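Local coordinates for protein ricin B-like lectin (PDB 4IZX) that binds beta-galactosides such as lactose through a beta-trefoil fold of the ricin B type, at residues Val20-Gly25 / Ser30-Pro35; Trp88-Glu91 / Phe97-Phe100; Leu108-Tyr113 / Pro118-Gln123. One frame throughout, in Å; residues are numbered along the deposited sequence.

In the fold
Contacts 1 and 3 are buried and share one antiparallel sheet, in which strands 31-34 and 120-126 run side by side; Gly33 N lies 2.8 Å from Thr120 O, a probable hydrogen bond. Contact 2 is only partly buried, on the opposite side of the chain's centre from contact 1, about 20 Å away between centres, and it meets contact 3 where Ile99 O lies 2.9 Å from Leu108 N. The chemistry follows the place. In contact 1 an aspartate, a tyrosine face and a glycine N-H meet the galactose; in contact 3 an aspartate at the matching point of a strand pair takes a glutamine amide instead. Contact 2 relies on a salt bridge and an arginine-phenylalanine pair nearer the surface.

Contact 1: residues Val20-Gly25 / Ser30-Pro35; sequences VIDLSG and SIIGYP. With GAL (beta-D-galactopyranose), chain B; BGC (beta-D-glucopyranose), chain C.
With CG anti to the backbone N in both Asp22 (chi1 173°) and Tyr34 (chi1 -156°), carboxylate and ring leave the same face of a beta hairpin side by side, their planes 48° apart, and Asp22 OD2 comes to 3.2 Å from Tyr34 CB. Strands 20-23 and 31-34 form this hairpin of the beta-trefoil, and the face carrying Asp22, Ile32 and Tyr34 is the galactose site. Val20 with Tyr34 and Asp22 with Ile32 are its hydrogen-bonded pairs, and Ser24 N adds a bond to Ser30 O just beyond the strands.

The carboxylate takes two sugar hydroxyls, one on each oxygen: galactose O4 gives its proton to Asp22 OD1, and galactose O3 gives its own to Asp22 OD2 at 2.6 Å. Gln42 NE2 also bonds OD2, helping to hold the carboxylate in place. His37 NE2 and Asn41 ND2 also bond the galactose. The sugar lies over one face of the Tyr34 ring, C4 standing 3.5 Å above its centre. On the other face of the hairpin, Ile21 CG2 meets Ile31 CG2 and Leu23 CD1 meets Ile31 CD1. At the turn, Gly25 N donates to galactose O4 over 2.8 Å.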
# COMPACT_ATOMS: atom_id res chain seq x y z
N VAL A 20 -0.66 -2.42 9.19
CA VAL A 20 -0.45 -1.33 8.25
C VAL A 20 0.67 -1.63 7.28
O VAL A 20 1.55 -2.48 7.54
CB VAL A 20 -0.19 0.00 8.96
CG1 VAL A 20 -1.32 0.35 9.91
CG2 VAL A 20 1.15 0.03 9.66
N ILE A 21 0.69 -0.90 6.17
CA ILE A 21 1.77 -0.97 5.20
C ILE A 21 3.01 -0.32 5.78
O ILE A 21 3.01 0.88 6.12
CB ILE A 21 1.37 -0.31 3.86
CG1 ILE A 21 0.11 -0.98 3.30
CG2 ILE A 21 2.52 -0.28 2.91
CD1 ILE A 21 -0.26 -0.54 1.90
N ASP A 22 4.08 -1.10 5.87
CA ASP A 22 5.29 -0.77 6.63
C ASP A 22 6.50 -1.06 5.74
O ASP A 22 6.61 -2.11 5.13
CB ASP A 22 5.21 -1.61 7.91
CG ASP A 22 6.44 -1.59 8.82
OD1 ASP A 22 7.56 -1.82 8.29
OD2 ASP A 22 6.25 -1.42 10.06
N LEU A 23 7.39 -0.08 5.65
CA LEU A 23 8.68 -0.24 5.01
C LEU A 23 9.60 -0.90 6.01
O LEU A 23 10.01 -0.31 7.01
CB LEU A 23 9.23 1.09 4.55
CG LEU A 23 10.62 1.04 3.92
CD1 LEU A 23 10.69 0.07 2.77
CD2 LEU A 23 11.05 2.41 3.46
N SER A 24 9.92 -2.17 5.79
CA SER A 24 10.63 -2.99 6.76
C SER A 24 11.88 -2.32 7.28
O SER A 24 12.78 -1.93 6.50
CB SER A 24 11.04 -4.31 6.11
OG SER A 24 11.81 -5.05 7.03
N GLY A 25 12.02 -2.28 8.60
CA GLY A 25 13.25 -1.78 9.19
C GLY A 25 14.40 -2.76 9.11
O GLY A 25 15.54 -2.38 9.36
N SER A 30 11.76 -4.03 1.79
CA SER A 30 10.58 -4.89 1.68
C SER A 30 9.37 -4.21 2.29
O SER A 30 9.45 -3.61 3.36
CB SER A 30 10.86 -6.22 2.36
OG SER A 30 11.93 -6.93 1.77
N ILE A 31 8.23 -4.38 1.64
CA ILE A 31 6.98 -3.84 2.13
C ILE A 31 6.16 -4.92 2.79
O ILE A 31 5.90 -5.97 2.18
CB ILE A 31 6.17 -3.17 1.00
CG1 ILE A 31 6.98 -2.08 0.28
CG2 ILE A 31 4.86 -2.61 1.54
CD1 ILE A 31 7.45 -0.93 1.14
N ILE A 32 5.81 -4.70 4.06
CA ILE A 32 5.20 -5.71 4.89
C ILE A 32 3.98 -5.16 5.61
O ILE A 32 3.81 -3.94 5.74
CB ILE A 32 6.23 -6.24 5.93
CG1 ILE A 32 6.73 -5.09 6.83
CG2 ILE A 32 7.39 -6.94 5.24
CD1 ILE A 32 7.62 -5.52 7.99
N GLY A 33 3.16 -6.05 6.14
CA GLY A 33 2.16 -5.68 7.12
C GLY A 33 2.72 -5.74 8.51
O GLY A 33 3.38 -6.72 8.86
N TYR A 34 2.44 -4.73 9.34
CA TYR A 34 3.01 -4.68 10.67
C TYR A 34 2.09 -3.91 11.57
O TYR A 34 1.43 -2.95 11.13
CB TYR A 34 4.40 -4.00 10.61
CG TYR A 34 5.35 -4.35 11.75
CD1 TYR A 34 6.16 -5.48 11.69
CD2 TYR A 34 5.48 -3.52 12.83
CE1 TYR A 34 7.09 -5.76 12.67
CE2 TYR A 34 6.37 -3.79 13.84
CZ TYR A 34 7.18 -4.92 13.76
OH TYR A 34 8.15 -5.13 14.72
N PRO A 35 2.03 -4.24 12.87
CA PRO A 35 1.22 -3.41 13.79
C PRO A 35 1.67 -1.95 13.79
O PRO A 35 2.85 -1.67 13.78
CB PRO A 35 1.41 -4.10 15.14
CG PRO A 35 1.66 -5.54 14.78
CD PRO A 35 2.54 -5.45 13.54
C1 GAL B . 11.40 -2.59 12.69
C2 GAL B . 10.42 -1.50 12.43
C3 GAL B . 9.03 -2.09 12.18
C4 GAL B . 9.11 -3.18 11.10
C5 GAL B . 10.15 -4.19 11.52
C6 GAL B . 10.31 -5.34 10.52
O2 GAL B . 10.35 -0.65 13.56
O3 GAL B . 8.16 -1.03 11.79
O4 GAL B . 9.49 -2.61 9.83
O5 GAL B . 11.43 -3.56 11.64
O6 GAL B . 11.27 -6.29 11.02
C2 BGC C . 15.82 -3.99 13.26
C3 BGC C . 14.46 -3.66 12.61
C4 BGC C . 13.65 -2.72 13.47
C5 BGC C . 14.53 -1.64 14.14
C6 BGC C . 13.82 -1.09 15.37
C1 BGC C . 16.56 -2.69 13.51
O1 BGC C . 17.94 -2.94 13.87
O2 BGC C . 16.47 -4.85 12.34
O3 BGC C . 13.74 -4.88 12.33
O4 BGC C . 12.69 -2.03 12.67
O5 BGC C . 15.78 -2.17 14.57
O6 BGC C . 13.42 -2.18 16.21

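Contact 2: residues Trp88-Glu91 / Phe97-Phe100; sequences WRDE and FRIF
This is a partly buried hairpin contact between strands 86-89 and 97-100, polar and aromatic in character, with its outer side chains at the protein surface. Trp88 and Arg98 are a hydrogen-bonded antiparallel pair: Trp88 N donates to Arg98 O, and Arg98 N to Trp88 O at 2.9 Å. Next along, Arg89 and Phe97 draw together without such bonds, their CA atoms 4.3 Å apart, and their side chains lie alongside each other. A bend at chi2 (-79°) swings the arginine back over the phenylalanine, CD sitting above the ring face in a CH-pi contact and Phe97 CZ 3.3 Å from Arg89 CZ. The guanidinium is tilted 30° from the ring. Both residues line a pocket that holds benzamidine, probably carried in from the crystallisation liquor.

Within the beta-trefoil, strand 97-100 leads on to strand 106-110. Arg98 NE donates to Asp90 OD1 in a 2.7 Å salt bridge, with the carboxylate oxygen at the guanidinium edge and nearly in its plane. The bond arrives on the anti side of the carboxylate, and NH2 adds a weak one to the same oxygen. A water bridges Asp90 OD1 and Arg98 NH2. Gln133 and Asn107 hold NH1, while Trp128 O takes NH2. On the same face as Arg98, Trp88 CD1 approaches Phe100 CD1 to 3.9 Å, the two rings meeting obliquely.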
# COMPACT_ATOMS: atom_id res chain seq x y z
N TRP A 88 -8.73 3.70 -5.88
CA TRP A 88 -10.16 3.80 -6.03
C TRP A 88 -10.84 3.34 -4.77
O TRP A 88 -10.35 2.44 -4.09
CB TRP A 88 -10.70 2.95 -7.19
CG TRP A 88 -10.05 3.27 -8.50
CD1 TRP A 88 -9.32 2.41 -9.28
CD2 TRP A 88 -10.05 4.53 -9.17
NE1 TRP A 88 -8.83 3.08 -10.37
CE2 TRP A 88 -9.27 4.37 -10.34
CE3 TRP A 88 -10.63 5.78 -8.91
CZ2 TRP A 88 -9.02 5.46 -11.22
CZ3 TRP A 88 -10.38 6.83 -9.78
CH2 TRP A 88 -9.59 6.66 -10.92
N ARG A 89 -12.01 3.89 -4.49
CA ARG A 89 -12.83 3.31 -3.42
C ARG A 89 -13.22 1.88 -3.77
O ARG A 89 -13.51 1.56 -4.93
CB ARG A 89 -14.10 4.12 -3.24
CG ARG A 89 -13.85 5.52 -2.76
CD ARG A 89 -13.59 5.62 -1.31
NE ARG A 89 -13.42 7.00 -0.90
CZ ARG A 89 -13.27 7.41 0.35
NH1 ARG A 89 -13.33 6.57 1.38
NH2 ARG A 89 -12.99 8.70 0.58
N ASP A 90 -13.25 1.00 -2.78
CA ASP A 90 -13.77 -0.34 -2.96
C ASP A 90 -15.24 -0.28 -3.30
O ASP A 90 -15.96 0.51 -2.74
CB ASP A 90 -13.57 -1.16 -1.68
CG ASP A 90 -14.13 -2.57 -1.82
OD1 ASP A 90 -13.63 -3.32 -2.68
OD2 ASP A 90 -15.08 -2.89 -1.07
N GLU A 91 -15.70 -1.17 -4.19
CA GLU A 91 -17.06 -1.14 -4.69
C GLU A 91 -18.04 -1.51 -3.59
O GLU A 91 -19.15 -0.99 -3.54
CB GLU A 91 -17.23 -2.07 -5.89
CG GLU A 91 -18.63 -2.10 -6.47
CD GLU A 91 -18.68 -2.66 -7.89
OE1 GLU A 91 -17.63 -3.08 -8.42
OE2 GLU A 91 -19.78 -2.67 -8.49
N PHE A 97 -10.36 1.42 0.25
CA PHE A 97 -9.73 1.64 -1.01
C PHE A 97 -9.02 0.39 -1.52
O PHE A 97 -8.60 -0.49 -0.75
CB PHE A 97 -8.63 2.74 -0.87
CG PHE A 97 -9.19 4.09 -0.51
CD1 PHE A 97 -9.55 4.99 -1.48
CD2 PHE A 97 -9.32 4.47 0.81
CE1 PHE A 97 -9.94 6.26 -1.16
CE2 PHE A 97 -9.76 5.72 1.14
CZ PHE A 97 -10.05 6.62 0.15
N ARG A 98 -8.84 0.37 -2.83
CA ARG A 98 -7.94 -0.53 -3.52
C ARG A 98 -6.89 0.28 -4.25
O ARG A 98 -7.16 1.38 -4.74
CB ARG A 98 -8.71 -1.42 -4.51
CG ARG A 98 -9.63 -2.39 -3.78
CD ARG A 98 -10.55 -3.12 -4.74
NE ARG A 98 -11.39 -4.07 -4.04
CZ ARG A 98 -11.09 -5.32 -3.79
NH1 ARG A 98 -9.97 -5.84 -4.27
NH2 ARG A 98 -11.92 -6.08 -3.09
N ILE A 99 -5.68 -0.28 -4.35
CA ILE A 99 -4.53 0.40 -4.92
C ILE A 99 -4.02 -0.48 -6.05
O ILE A 99 -3.58 -1.62 -5.80
CB ILE A 99 -3.48 0.67 -3.84
CG1 ILE A 99 -4.06 1.52 -2.68
CG2 ILE A 99 -2.25 1.34 -4.44
CD1 ILE A 99 -3.14 1.69 -1.49
N PHE A 100 -4.17 -0.01 -7.26
CA PHE A 100 -3.93 -0.77 -8.50
C PHE A 100 -2.68 -0.28 -9.20
O PHE A 100 -2.43 0.91 -9.34
CB PHE A 100 -5.08 -0.60 -9.48
CG PHE A 100 -6.34 -1.33 -9.13
CD1 PHE A 100 -7.29 -0.77 -8.31
CD2 PHE A 100 -6.60 -2.56 -9.70
CE1 PHE A 100 -8.47 -1.44 -8.05
CE2 PHE A 100 -7.75 -3.25 -9.42
CZ PHE A 100 -8.70 -2.67 -8.64
O HOH W 1 -15.08 -5.59 -3.22

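Contact 3: residues Leu108-Tyr113 / Pro118-Gln123; sequences LDLSGY and PGTPVQ
Thr120 is the first residue of 118-123 to touch 108-113: its CG2 sits 3.7 Å from Leu110 CD1, the two side chains crossing at about a right angle, and also faces Ser111 O and OG. The pair belongs to the beta-trefoil sheet that contains strands 106-110 and 120-126, running antiparallel. Thr120 OG1 turns instead to Thr117 O, and the methyl is the branch that meets the neighbouring strand.

At Pro121 the carbonyl does the work. Its oxygen accepts two bonds from Ser111, one from the backbone N, nearly in line with the C=O, and one from the hydroxyl, OG to O being 2.8 Å. The serine reaches it because OG lies between its own N and carbonyl carbon (chi1 70°). The Pro121 ring adds a flank, with CD 3.5 Å from Ser111 OG. These bonds clamp Ser111 just past the end of strand 106-110.

Val122 pairs with Leu110 without hydrogen bonds, and its two methyls are divided: CG2 faces Leu110 CD1, while CG1 meets Leu108 CG at 4.1 Å. Leu76 and Ile31 also pack on Val122, carrying the apolar side inward.

Gln123 is hydrogen-bonded through its backbone to Asp109 in both directions. The side chains run side by side on the opposite face from Val122, and Gln133 takes the other carboxylate oxygen, OD2. A water links the Gln123 amide nitrogen to Gly112 N. The amide's bond to the aspartate is nearly straight (170°): Gln123 NE2 donates to Asp109 OD1 over 2.9 Å, from above the carboxylate plane, with the acceptor lying in the plane of the amide.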
# COMPACT_ATOMS: atom_id res chain seq x y z
N LEU A 108 -3.00 -4.16 -4.60
CA LEU A 108 -2.31 -4.54 -3.39
C LEU A 108 -3.10 -5.55 -2.61
O LEU A 108 -4.30 -5.41 -2.39
CB LEU A 108 -2.05 -3.29 -2.50
CG LEU A 108 -0.71 -2.61 -2.72
CD1 LEU A 108 -0.55 -2.10 -4.14
CD2 LEU A 108 -0.56 -1.47 -1.75
N ASP A 109 -2.38 -6.54 -2.07
CA ASP A 109 -2.94 -7.73 -1.42
C ASP A 109 -1.98 -8.05 -0.27
O ASP A 109 -0.79 -8.26 -0.47
CB ASP A 109 -3.00 -8.83 -2.52
CG ASP A 109 -3.45 -10.18 -2.04
OD1 ASP A 109 -2.77 -10.77 -1.15
OD2 ASP A 109 -4.48 -10.67 -2.55
N LEU A 110 -2.52 -8.07 0.95
CA LEU A 110 -1.74 -8.53 2.10
C LEU A 110 -1.72 -10.04 2.04
O LEU A 110 -2.77 -10.69 2.07
CB LEU A 110 -2.35 -8.02 3.41
CG LEU A 110 -1.57 -8.42 4.68
CD1 LEU A 110 -0.13 -7.90 4.66
CD2 LEU A 110 -2.31 -7.95 5.91
N SER A 111 -0.53 -10.59 1.87
CA SER A 111 -0.37 -12.01 1.51
C SER A 111 -0.82 -12.95 2.61
O SER A 111 -1.10 -12.55 3.74
CB SER A 111 1.06 -12.29 1.07
OG SER A 111 1.97 -12.24 2.11
N GLY A 112 -0.94 -14.22 2.24
CA GLY A 112 -1.55 -15.19 3.11
C GLY A 112 -2.99 -14.89 3.45
O GLY A 112 -3.47 -15.22 4.54
N TYR A 113 -3.70 -14.21 2.54
CA TYR A 113 -5.11 -13.84 2.74
C TYR A 113 -5.26 -12.93 3.93
O TYR A 113 -6.16 -13.07 4.77
CB TYR A 113 -6.04 -15.05 2.83
CG TYR A 113 -5.69 -16.09 1.83
CD1 TYR A 113 -5.80 -15.88 0.47
CD2 TYR A 113 -5.16 -17.30 2.25
CE1 TYR A 113 -5.42 -16.82 -0.45
CE2 TYR A 113 -4.73 -18.24 1.32
CZ TYR A 113 -4.87 -17.98 -0.03
OH TYR A 113 -4.54 -18.92 -0.97
N PRO A 118 3.21 -10.08 11.99
CA PRO A 118 4.11 -8.98 11.63
C PRO A 118 5.18 -9.46 10.66
O PRO A 118 5.81 -10.48 10.91
CB PRO A 118 4.68 -8.54 12.99
CG PRO A 118 3.61 -8.93 13.97
CD PRO A 118 3.10 -10.24 13.45
N GLY A 119 5.38 -8.72 9.57
CA GLY A 119 6.32 -9.13 8.54
C GLY A 119 5.69 -9.80 7.33
O GLY A 119 6.39 -10.08 6.36
N THR A 120 4.39 -10.02 7.35
CA THR A 120 3.71 -10.60 6.20
C THR A 120 3.91 -9.71 4.95
O THR A 120 3.60 -8.53 4.99
CB THR A 120 2.21 -10.76 6.51
OG1 THR A 120 2.06 -11.70 7.55
CG2 THR A 120 1.40 -11.19 5.32
N PRO A 121 4.38 -10.26 3.84
CA PRO A 121 4.64 -9.39 2.68
C PRO A 121 3.35 -8.84 2.08
O PRO A 121 2.30 -9.50 2.04
CB PRO A 121 5.30 -10.35 1.69
CG PRO A 121 5.96 -11.38 2.53
CD PRO A 121 5.04 -11.58 3.71
N VAL A 122 3.44 -7.61 1.59
CA VAL A 122 2.43 -7.03 0.74
C VAL A 122 2.83 -7.29 -0.72
O VAL A 122 3.99 -7.09 -1.10
CB VAL A 122 2.26 -5.52 0.98
CG1 VAL A 122 1.15 -4.94 0.10
CG2 VAL A 122 2.00 -5.23 2.45
N GLN A 123 1.87 -7.78 -1.51
CA GLN A 123 2.08 -8.24 -2.86
C GLN A 123 1.02 -7.66 -3.80
O GLN A 123 0.05 -7.04 -3.34
CB GLN A 123 2.10 -9.76 -2.93
CG GLN A 123 0.73 -10.34 -2.66
CD GLN A 123 0.67 -11.85 -2.53
OE1 GLN A 123 1.63 -12.56 -2.85
NE2 GLN A 123 -0.49 -12.35 -2.11
O HOH W 2 -0.64 -15.08 -0.48